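Local structure of SusD-like carbohydrate binding protein (Bacteroides vulgatus, 3LEW) at residues A[51-59]-A[416-424]; A[365-376]-A[390-401]. The protein probably binds carbohydrate at the outer membrane of Bacteroides vulgatus, as a SusD-family protein thought to take part in nutrient uptake. All coordinates share one frame; numbering follows the deposited sequence. Where two conformers were deposited one is given.

Contact 1: residues A[51-59]-A[416-424]; sequences ANDAMGSDV and QQTVVRNAY
The turn that leaves helix 46-54 is met at G56 and S57 by V419, V420 and R421 of the loop between helix 408-414 and strand 429-434. R421 stretches its chain in extended form from CG to NE and takes the carbonyl of G56 side-on. R421 NE and R421 NH2 both donate hydrogen bonds to G56 O, at 3.0 and 2.8 Å. The oxygen lies in the guanidinium plane, where both N-H groups can point at it. R421 NH2 also lies 3.0 Å from A54 O, at the last helical residue. The contact thus joins two parts of the SusD fold that are 357 residues apart in sequence. R421 NH1 is hydrogen-bonded to the carbonyls of N71 and F452. A leucine in place of R421 would probably leave the buried carbonyl of G56 without either donor and the helix exit less firmly tied to the loop. S57 OG accepts a nearly straight hydrogen bond of 2.8 Å from V420 N, with an angle of 169° at the hydrogen. A water 2.7 Å from S57 OG donates a hydrogen bond to T418 O. Beside these bonds, V419 lays CG2 3.7 Å from M55 O.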
loop_
_atom_site.group_PDB
_atom_site.type_symbol
_atom_site.label_atom_id
_atom_site.label_comp_id
_atom_site.label_asym_id
_atom_site.label_seq_id
_atom_site.Cartn_x
_atom_site.Cartn_y
_atom_site.Cartn_z
ATOM N N ALA A 51 6.827 -3.120 -3.735
ATOM C CA ALA A 51 7.071 -4.534 -3.495
ATOM C C ALA A 51 5.763 -5.302 -3.423
ATOM O O ALA A 51 5.636 -6.373 -4.031
ATOM C CB ALA A 51 7.906 -4.757 -2.185
ATOM N N ASN A 52 4.800 -4.742 -2.699
ATOM C CA ASN A 52 3.507 -5.373 -2.487
ATOM C C ASN A 52 2.764 -5.687 -3.779
ATOM O O ASN A 52 2.112 -6.706 -3.877
ATOM C CB ASN A 52 2.597 -4.561 -1.556
ATOM C CG ASN A 52 3.129 -4.496 -0.100
ATOM O OD1 ASN A 52 4.113 -5.197 0.248
ATOM N ND2 ASN A 52 2.572 -3.563 0.698
ATOM N N ASP A 53 2.841 -4.794 -4.745
ATOM C CA ASP A 53 2.220 -5.029 -6.033
ATOM C C ASP A 53 3.027 -5.929 -6.928
ATOM O O ASP A 53 2.447 -6.713 -7.679
ATOM C CB ASP A 53 1.904 -3.673 -6.718
ATOM C CG ASP A 53 0.788 -2.926 -6.009
ATOM O OD1 ASP A 53 -0.164 -3.575 -5.478
ATOM O OD2 ASP A 53 0.837 -1.685 -5.989
ATOM N N ALA A 54 4.366 -5.837 -6.887
ATOM C CA ALA A 54 5.208 -6.750 -7.634
ATOM C C ALA A 54 4.967 -8.193 -7.190
ATOM O O ALA A 54 5.081 -9.127 -7.976
ATOM C CB ALA A 54 6.729 -6.366 -7.479
HETATM N N MSE A 55 4.571 -8.368 -5.940
HETATM C CA MSE A 55 4.322 -9.705 -5.397
HETATM C C MSE A 55 2.834 -10.170 -5.532
HETATM O O MSE A 55 2.372 -11.023 -4.767
HETATM C CB MSE A 55 4.817 -9.652 -3.955
HETATM C CG MSE A 55 6.354 -9.517 -3.888
HETATM SE SE MSE A 55 6.996 -9.153 -2.139
HETATM C CE MSE A 55 6.648 -10.843 -1.244
ATOM N N GLY A 56 2.140 -9.667 -6.561
ATOM C CA GLY A 56 0.759 -9.960 -6.772
ATOM C C GLY A 56 0.516 -10.626 -8.124
ATOM O O GLY A 56 1.458 -11.105 -8.801
ATOM N N SER A 57 -0.746 -10.657 -8.507
ATOM C CA SER A 57 -1.164 -11.342 -9.713
ATOM C C SER A 57 -1.212 -10.447 -10.913
ATOM O O SER A 57 -1.415 -10.959 -12.017
ATOM C CB SER A 57 -2.567 -11.951 -9.492
ATOM O OG SER A 57 -2.518 -12.938 -8.449
ATOM N N ASP A 58 -1.137 -9.129 -10.709
ATOM C CA ASP A 58 -1.520 -8.192 -11.785
ATOM C C ASP A 58 -0.412 -7.357 -12.407
ATOM O O ASP A 58 -0.674 -6.517 -13.339
ATOM C CB ASP A 58 -2.626 -7.283 -11.280
ATOM C CG ASP A 58 -3.808 -8.073 -10.748
ATOM O OD1 ASP A 58 -4.166 -9.051 -11.447
ATOM O OD2 ASP A 58 -4.283 -7.760 -9.620
ATOM N N VAL A 59 0.803 -7.565 -11.935
ATOM C CA VAL A 59 1.960 -6.749 -12.336
ATOM C C VAL A 59 3.047 -7.666 -12.866
ATOM O O VAL A 59 3.334 -8.695 -12.253
ATOM C CB VAL A 59 2.477 -5.908 -11.126
ATOM C CG1 VAL A 59 3.823 -5.197 -11.423
ATOM C CG2 VAL A 59 1.387 -4.895 -10.683
ATOM N N GLN A 416 -5.972 -15.116 2.569
ATOM C CA GLN A 416 -5.455 -16.487 2.354
ATOM C C GLN A 416 -5.682 -16.925 0.912
ATOM O O GLN A 416 -6.095 -18.057 0.631
ATOM C CB GLN A 416 -6.019 -17.484 3.365
ATOM C CG GLN A 416 -5.648 -17.149 4.792
ATOM C CD GLN A 416 -6.082 -18.206 5.760
ATOM O OE1 GLN A 416 -5.623 -19.379 5.700
ATOM N NE2 GLN A 416 -6.994 -17.840 6.642
ATOM N N GLN A 417 -5.380 -16.019 -0.012
ATOM C CA GLN A 417 -5.535 -16.316 -1.409
ATOM C C GLN A 417 -4.220 -16.741 -1.997
ATOM O O GLN A 417 -3.189 -16.688 -1.325
ATOM C CB GLN A 417 -6.118 -15.093 -2.128
ATOM C CG GLN A 417 -7.612 -14.912 -1.873
ATOM C CD GLN A 417 -8.128 -13.711 -2.608
ATOM O OE1 GLN A 417 -7.802 -12.571 -2.258
ATOM N NE2 GLN A 417 -8.910 -13.950 -3.665
ATOM N N THR A 418 -4.260 -17.229 -3.243
ATOM C CA THR A 418 -3.025 -17.513 -3.950
ATOM C C THR A 418 -2.786 -16.521 -5.066
ATOM O O THR A 418 -3.704 -15.994 -5.685
ATOM C CB THR A 418 -2.969 -18.931 -4.506
ATOM O OG1 THR A 418 -1.641 -19.185 -5.008
ATOM C CG2 THR A 418 -4.048 -19.170 -5.611
ATOM N N VAL A 419 -1.513 -16.216 -5.303
ATOM C CA VAL A 419 -1.071 -15.515 -6.504
ATOM C C VAL A 419 -1.470 -16.341 -7.705
ATOM O O VAL A 419 -1.328 -17.559 -7.676
ATOM C CB VAL A 419 0.472 -15.384 -6.513
ATOM C CG1 VAL A 419 1.016 -15.017 -7.934
ATOM C CG2 VAL A 419 0.891 -14.378 -5.477
ATOM N N VAL A 420 -1.954 -15.707 -8.765
ATOM C CA VAL A 420 -2.344 -16.415 -9.983
ATOM C C VAL A 420 -1.689 -15.681 -11.162
ATOM O O VAL A 420 -1.806 -14.448 -11.288
ATOM C CB VAL A 420 -3.895 -16.426 -10.197
ATOM C CG1 VAL A 420 -4.263 -17.095 -11.539
ATOM C CG2 VAL A 420 -4.585 -17.157 -9.044
ATOM N N ARG A 421 -0.983 -16.439 -11.989
ATOM C CA ARG A 421 -0.258 -15.883 -13.150
ATOM C C ARG A 421 -0.269 -16.839 -14.325
ATOM O O ARG A 421 0.394 -17.890 -14.301
ATOM C CB ARG A 421 1.200 -15.590 -12.797
ATOM C CG ARG A 421 1.350 -14.471 -11.737
ATOM C CD ARG A 421 2.769 -14.147 -11.488
ATOM N NE ARG A 421 2.913 -13.108 -10.454
ATOM C CZ ARG A 421 4.089 -12.738 -9.972
ATOM N NH1 ARG A 421 5.196 -13.351 -10.391
ATOM N NH2 ARG A 421 4.176 -11.785 -9.046
ATOM N N ASN A 422 -0.953 -16.432 -15.380
ATOM C CA ASN A 422 -1.008 -17.209 -16.599
ATOM C C ASN A 422 -0.116 -16.648 -17.705
ATOM O O ASN A 422 0.087 -15.456 -17.801
ATOM C CB ASN A 422 -2.466 -17.353 -17.043
ATOM C CG ASN A 422 -3.253 -18.203 -16.067
ATOM O OD1 ASN A 422 -2.823 -19.309 -15.732
ATOM N ND2 ASN A 422 -4.363 -17.677 -15.554
ATOM N N ALA A 423 0.407 -17.553 -18.532
ATOM C CA ALA A 423 1.292 -17.219 -19.638
ATOM C C ALA A 423 0.485 -16.539 -20.758
ATOM O O ALA A 423 -0.586 -16.998 -21.107
ATOM C CB ALA A 423 1.983 -18.503 -20.184
ATOM N N TYR A 424 1.013 -15.440 -21.301
ATOM C CA TYR A 424 0.441 -14.759 -22.465
ATOM C C TYR A 424 1.242 -15.090 -23.715
ATOM O O TYR A 424 2.477 -15.111 -23.667
ATOM C CB TYR A 424 0.415 -13.236 -22.198
ATOM C CG TYR A 424 -0.545 -12.495 -23.108
ATOM C CD1 TYR A 424 -1.918 -12.473 -22.838
ATOM C CD2 TYR A 424 -0.104 -11.891 -24.262
ATOM C CE1 TYR A 424 -2.806 -11.883 -23.678
ATOM C CE2 TYR A 424 -0.974 -11.282 -25.102
ATOM C CZ TYR A 424 -2.343 -11.264 -24.805
ATOM O OH TYR A 424 -3.200 -10.621 -25.656
HETATM O O HOH W 1 -4.698 -13.653 -6.938
#

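Contact 2: residues A[365-376]-A[390-401]; sequences AINKLNDLKTAR and LLETIWLERRKE
L369 carries CG anti to the backbone N, chi1 -176°, and this sends its two methyls into helix 387-401. E397 also has its CG anti to the backbone N and then bends at chi2, bringing its carboxylate back beside K373. L369 is a knob in a hole formed by L390, T393, I394 and E397. L369 CD2 lies 3.9 Å from I394 CG1 and also touches L390 and T393. L369 CD1 packs on the CB and CG of E397, 3.8 Å from E397 CB. At the start of helix 365-376, A365 CB meets L390 CD2. One turn past L369, L372 rests its methyls on the aliphatic part and carboxyl carbon of E401.

Polar groups take over further along. K373 NZ makes a salt bridge of 2.6 Å to E397 OE1, from the anti side and well out of the carboxylate plane. K400 NZ makes a second one to E397 OE1 on the syn side at 2.9 Å, from the opposite face of the plane. The shared oxygen probably lets the two ammonium groups sit 3.9 Å apart, K373 NZ to K400 NZ. A water links K373 NZ to T393 O. R376 grips E401 side-on in a salt bridge: R376 NE is 3.0 Å from E401 OE1 and R376 NH2 is 2.8 Å from E401 OE2. Both oxygens are met on their syn sides but well out of the carboxylate plane, and the two flat groups are only 17° apart. R302 bridges to both E397 and E401, R345 also pairs with E401, and E253 pairs with R376.

The two segment axes run at 28° to each other, 11.2 Å apart at closest approach. A single knob-into-hole, L369, joins two consecutive, roughly parallel helices in the helical part of a SusD-family protein, with a salt-bridge network of K373, E397 and K400 toward their C-terminal halves.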
loop_
_atom_site.group_PDB
_atom_site.type_symbol
_atom_site.label_atom_id
_atom_site.label_comp_id
_atom_site.label_asym_id
_atom_site.label_seq_id
_atom_site.Cartn_x
_atom_site.Cartn_y
_atom_site.Cartn_z
ATOM N N ALA A 365 -23.869 -3.787 1.264
ATOM C CA ALA A 365 -22.577 -4.050 0.659
ATOM C C ALA A 365 -22.599 -3.823 -0.852
ATOM O O ALA A 365 -21.715 -3.195 -1.413
ATOM C CB ALA A 365 -22.096 -5.462 0.962
ATOM N N ILE A 366 -23.606 -4.363 -1.510
ATOM C CA ILE A 366 -23.643 -4.303 -2.953
ATOM C C ILE A 366 -23.845 -2.876 -3.447
ATOM O O ILE A 366 -23.418 -2.540 -4.547
ATOM C CB ILE A 366 -24.702 -5.243 -3.524
ATOM C CG1 ILE A 366 -24.466 -5.438 -5.024
ATOM C CG2 ILE A 366 -26.091 -4.746 -3.171
ATOM C CD1 ILE A 366 -25.512 -6.241 -5.706
ATOM N N ASN A 367 -24.465 -2.016 -2.649
ATOM C CA ASN A 367 -24.709 -0.651 -3.114
ATOM C C ASN A 367 -23.412 0.160 -3.141
ATOM O O ASN A 367 -23.198 0.953 -4.067
ATOM C CB ASN A 367 -25.719 0.029 -2.217
ATOM C CG ASN A 367 -27.034 -0.691 -2.208
ATOM O OD1 ASN A 367 -27.491 -1.154 -3.257
ATOM N ND2 ASN A 367 -27.638 -0.829 -1.022
ATOM N N LYS A 368 -22.574 -0.049 -2.128
ATOM C CA LYS A 368 -21.282 0.633 -2.062
ATOM C C LYS A 368 -20.364 0.156 -3.181
ATOM O O LYS A 368 -19.719 0.972 -3.830
ATOM C CB LYS A 368 -20.643 0.496 -0.681
ATOM C CG LYS A 368 -21.547 1.070 0.446
ATOM C CD LYS A 368 -21.553 2.589 0.425
ATOM C CE LYS A 368 -22.410 3.222 1.532
ATOM N NZ LYS A 368 -23.887 3.040 1.486
ATOM N N LEU A 369 -20.366 -1.143 -3.451
ATOM C CA LEU A 369 -19.640 -1.688 -4.581
ATOM C C LEU A 369 -20.128 -1.094 -5.911
ATOM O O LEU A 369 -19.338 -0.667 -6.750
ATOM C CB LEU A 369 -19.783 -3.212 -4.596
ATOM C CG LEU A 369 -19.003 -3.977 -5.663
ATOM C CD1 LEU A 369 -17.461 -3.681 -5.577
ATOM C CD2 LEU A 369 -19.326 -5.480 -5.574
ATOM N N ASN A 370 -21.446 -1.046 -6.078
ATOM C CA ASN A 370 -22.042 -0.507 -7.293
ATOM C C ASN A 370 -21.824 0.995 -7.449
ATOM O O ASN A 370 -21.783 1.474 -8.571
ATOM C CB ASN A 370 -23.529 -0.849 -7.368
ATOM C CG ASN A 370 -23.778 -2.259 -7.911
ATOM O OD1 ASN A 370 -22.883 -2.862 -8.515
ATOM N ND2 ASN A 370 -24.970 -2.791 -7.686
ATOM N N ASP A 371 -21.744 1.748 -6.350
ATOM C CA ASP A 371 -21.425 3.196 -6.417
ATOM C C ASP A 371 -20.041 3.386 -7.098
ATOM O O ASP A 371 -19.882 4.256 -7.966
ATOM C CB ASP A 371 -21.335 3.862 -5.026
ATOM C CG ASP A 371 -22.668 4.027 -4.341
ATOM O OD1 ASP A 371 -23.721 4.143 -5.037
ATOM O OD2 ASP A 371 -22.647 4.062 -3.058
ATOM N N LEU A 372 -19.046 2.599 -6.663
ATOM C CA LEU A 372 -17.709 2.699 -7.231
ATOM C C LEU A 372 -17.752 2.250 -8.688
ATOM O O LEU A 372 -17.222 2.918 -9.571
ATOM C CB LEU A 372 -16.716 1.853 -6.456
ATOM C CG LEU A 372 -15.286 1.808 -6.978
ATOM C CD1 LEU A 372 -14.663 3.219 -7.170
ATOM C CD2 LEU A 372 -14.435 0.944 -6.006
ATOM N N LYS A 373 -18.397 1.118 -8.944
ATOM C CA LYS A 373 -18.483 0.621 -10.317
ATOM C C LYS A 373 -19.121 1.668 -11.272
ATOM O O LYS A 373 -18.579 1.953 -12.356
ATOM C CB LYS A 373 -19.206 -0.722 -10.364
ATOM C CG LYS A 373 -18.414 -1.907 -9.845
ATOM C CD LYS A 373 -19.285 -3.189 -9.852
ATOM C CE LYS A 373 -18.538 -4.476 -9.423
ATOM N NZ LYS A 373 -17.325 -4.746 -10.265
ATOM N N THR A 374 -20.271 2.213 -10.876
ATOM C CA THR A 374 -20.926 3.266 -11.616
ATOM C C THR A 374 -19.990 4.453 -11.912
ATOM O O THR A 374 -19.957 4.983 -13.056
ATOM C CB THR A 374 -22.194 3.760 -10.887
ATOM O OG1 THR A 374 -23.125 2.667 -10.811
ATOM C CG2 THR A 374 -22.856 4.941 -11.668
ATOM N N ALA A 375 -19.255 4.890 -10.901
ATOM C CA ALA A 375 -18.384 6.040 -11.032
ATOM C C ALA A 375 -17.327 5.783 -12.119
ATOM O O ALA A 375 -16.935 6.720 -12.865
ATOM C CB ALA A 375 -17.723 6.414 -9.696
ATOM N N ARG A 376 -16.901 4.529 -12.270
ATOM C CA ARG A 376 -15.856 4.225 -13.249
ATOM C C ARG A 376 -16.395 3.760 -14.613
ATOM O O ARG A 376 -15.624 3.567 -15.545
ATOM C CB ARG A 376 -14.914 3.173 -12.689
ATOM C CG ARG A 376 -14.295 3.525 -11.331
ATOM C CD ARG A 376 -13.462 4.793 -11.339
ATOM N NE ARG A 376 -12.891 5.055 -10.024
ATOM C CZ ARG A 376 -12.889 6.233 -9.411
ATOM N NH1 ARG A 376 -13.405 7.332 -9.979
ATOM N NH2 ARG A 376 -12.360 6.311 -8.195
ATOM N N LEU A 390 -19.771 -12.681 -3.385
ATOM C CA LEU A 390 -19.757 -11.214 -3.189
ATOM C C LEU A 390 -18.399 -10.780 -2.710
ATOM O O LEU A 390 -17.823 -9.841 -3.262
ATOM C CB LEU A 390 -20.822 -10.763 -2.190
ATOM C CG LEU A 390 -20.862 -9.241 -1.969
ATOM C CD1 LEU A 390 -21.071 -8.449 -3.288
ATOM C CD2 LEU A 390 -21.954 -8.947 -0.907
ATOM N N LEU A 391 -17.841 -11.472 -1.713
ATOM C CA LEU A 391 -16.465 -11.192 -1.309
ATOM C C LEU A 391 -15.480 -11.285 -2.463
ATOM O O LEU A 391 -14.637 -10.397 -2.640
ATOM C CB LEU A 391 -16.035 -12.096 -0.152
ATOM C CG LEU A 391 -16.673 -11.811 1.175
ATOM C CD1 LEU A 391 -16.376 -12.970 2.162
ATOM C CD2 LEU A 391 -16.181 -10.460 1.709
ATOM N N GLU A 392 -15.567 -12.331 -3.289
ATOM C CA GLU A 392 -14.617 -12.435 -4.396
ATOM C C GLU A 392 -14.791 -11.298 -5.412
ATOM O O GLU A 392 -13.812 -10.841 -5.987
ATOM C CB GLU A 392 -14.673 -13.811 -5.054
ATOM C CG GLU A 392 -14.109 -14.866 -4.129
ATOM C CD GLU A 392 -14.273 -16.280 -4.632
ATOM O OE1 GLU A 392 -14.370 -16.480 -5.872
ATOM O OE2 GLU A 392 -14.294 -17.188 -3.763
ATOM N N THR A 393 -16.009 -10.847 -5.599
ATOM C CA THR A 393 -16.315 -9.733 -6.515
ATOM C C THR A 393 -15.741 -8.414 -5.974
ATOM O O THR A 393 -15.196 -7.593 -6.725
ATOM C CB THR A 393 -17.846 -9.643 -6.779
ATOM O OG1 THR A 393 -18.293 -10.908 -7.300
ATOM C CG2 THR A 393 -18.160 -8.562 -7.788
ATOM N N ILE A 394 -15.830 -8.250 -4.664
ATOM C CA ILE A 394 -15.218 -7.101 -3.977
ATOM C C ILE A 394 -13.684 -7.140 -4.084
ATOM O O ILE A 394 -13.043 -6.149 -4.428
ATOM C CB ILE A 394 -15.713 -6.975 -2.521
ATOM C CG1 ILE A 394 -17.204 -6.710 -2.518
ATOM C CG2 ILE A 394 -14.923 -5.836 -1.774
ATOM C CD1 ILE A 394 -17.839 -6.759 -1.150
ATOM N N TRP A 395 -13.100 -8.293 -3.822
ATOM C CA TRP A 395 -11.646 -8.471 -3.950
ATOM C C TRP A 395 -11.163 -8.179 -5.389
ATOM O O TRP A 395 -10.059 -7.624 -5.573
ATOM C CB TRP A 395 -11.243 -9.873 -3.535
ATOM C CG TRP A 395 -11.510 -10.185 -2.070
ATOM C CD1 TRP A 395 -11.632 -9.290 -1.035
ATOM C CD2 TRP A 395 -11.617 -11.478 -1.495
ATOM N NE1 TRP A 395 -11.834 -9.971 0.146
ATOM C CE2 TRP A 395 -11.858 -11.309 -0.116
ATOM C CE3 TRP A 395 -11.601 -12.776 -2.023
ATOM C CZ2 TRP A 395 -12.017 -12.399 0.759
ATOM C CZ3 TRP A 395 -11.785 -13.858 -1.150
ATOM C CH2 TRP A 395 -11.976 -13.653 0.220
ATOM N N LEU A 396 -11.947 -8.573 -6.393
ATOM C CA LEU A 396 -11.594 -8.292 -7.782
ATOM C C LEU A 396 -11.640 -6.798 -8.043
ATOM O O LEU A 396 -10.737 -6.246 -8.673
ATOM C CB LEU A 396 -12.483 -9.032 -8.782
ATOM C CG LEU A 396 -12.051 -10.479 -9.033
ATOM C CD1 LEU A 396 -13.216 -11.286 -9.584
ATOM C CD2 LEU A 396 -10.863 -10.522 -9.969
ATOM N N GLU A 397 -12.676 -6.143 -7.553
ATOM C CA GLU A 397 -12.774 -4.674 -7.728
ATOM C C GLU A 397 -11.634 -3.942 -6.992
ATOM O O GLU A 397 -11.158 -2.915 -7.476
ATOM C CB GLU A 397 -14.179 -4.166 -7.342
ATOM C CG GLU A 397 -14.506 -2.783 -7.853
ATOM C CD GLU A 397 -14.464 -2.655 -9.365
ATOM O OE1 GLU A 397 -14.995 -3.522 -10.095
ATOM O OE2 GLU A 397 -13.819 -1.693 -9.809
ATOM N N ARG A 398 -11.174 -4.444 -5.831
ATOM C CA ARG A 398 -9.953 -3.902 -5.219
ATOM C C ARG A 398 -8.737 -3.974 -6.167
ATOM O O ARG A 398 -8.001 -3.020 -6.267
ATOM C CB ARG A 398 -9.591 -4.639 -3.913
ATOM C CG ARG A 398 -10.561 -4.385 -2.789
ATOM C CD ARG A 398 -10.214 -5.224 -1.530
ATOM N NE ARG A 398 -8.912 -4.881 -1.016
ATOM C CZ ARG A 398 -8.633 -3.913 -0.140
ATOM N NH1 ARG A 398 -9.579 -3.180 0.401
ATOM N NH2 ARG A 398 -7.365 -3.679 0.196
ATOM N N ARG A 399 -8.514 -5.126 -6.816
ATOM C CA ARG A 399 -7.398 -5.287 -7.744
ATOM C C ARG A 399 -7.531 -4.320 -8.909
ATOM O O ARG A 399 -6.524 -3.771 -9.370
ATOM C CB ARG A 399 -7.346 -6.735 -8.256
ATOM C CG ARG A 399 -6.887 -7.712 -7.127
ATOM C CD ARG A 399 -7.177 -9.132 -7.523
ATOM N NE ARG A 399 -6.506 -9.500 -8.760
ATOM C CZ ARG A 399 -6.783 -10.615 -9.441
ATOM N NH1 ARG A 399 -7.715 -11.461 -9.007
ATOM N NH2 ARG A 399 -6.137 -10.912 -10.553
ATOM N N LYS A 400 -8.753 -4.124 -9.353
ATOM C CA LYS A 400 -9.027 -3.277 -10.525
ATOM C C LYS A 400 -8.840 -1.797 -10.180
ATOM O O LYS A 400 -8.189 -1.076 -10.915
ATOM C CB LYS A 400 -10.430 -3.525 -11.040
ATOM C CG LYS A 400 -10.632 -4.886 -11.682
ATOM C CD LYS A 400 -12.119 -5.193 -11.832
ATOM C CE LYS A 400 -12.823 -4.229 -12.842
ATOM N NZ LYS A 400 -14.324 -4.371 -12.783
ATOM N N GLU A 401 -9.403 -1.377 -9.071
ATOM C CA GLU A 401 -9.404 0.052 -8.682
ATOM C C GLU A 401 -8.094 0.500 -8.059
ATOM O O GLU A 401 -7.717 1.667 -8.209
ATOM C CB GLU A 401 -10.574 0.324 -7.723
ATOM C CG GLU A 401 -10.655 1.757 -7.106
ATOM C CD GLU A 401 -10.895 2.875 -8.106
ATOM O OE1 GLU A 401 -11.272 2.597 -9.265
ATOM O OE2 GLU A 401 -10.723 4.059 -7.721
HETATM O O HOH W 2 -15.823 -6.993 -9.433
#

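Both contacts are largely buried, but they hold different elements. Contact 1 ties a helix exit to an irregular loop, mostly through side chains bonded to backbone atoms, and V420 lies exposed at its border. Contact 2 joins facing sides of two helices, with an apolar knob and paired charges, and buries about twice the surface. Its sequence lies inside the long loop that contact 1 closes, and its segments are only 14 residues apart. The centres of contacts 1 and 2 are about 19 Å apart. Segment 390-401 also meets contact 1 directly, from a side turned away from 365-376: R399 NH2 makes a 2.9 Å salt bridge to D58 OD1, and W395 packs against Q417.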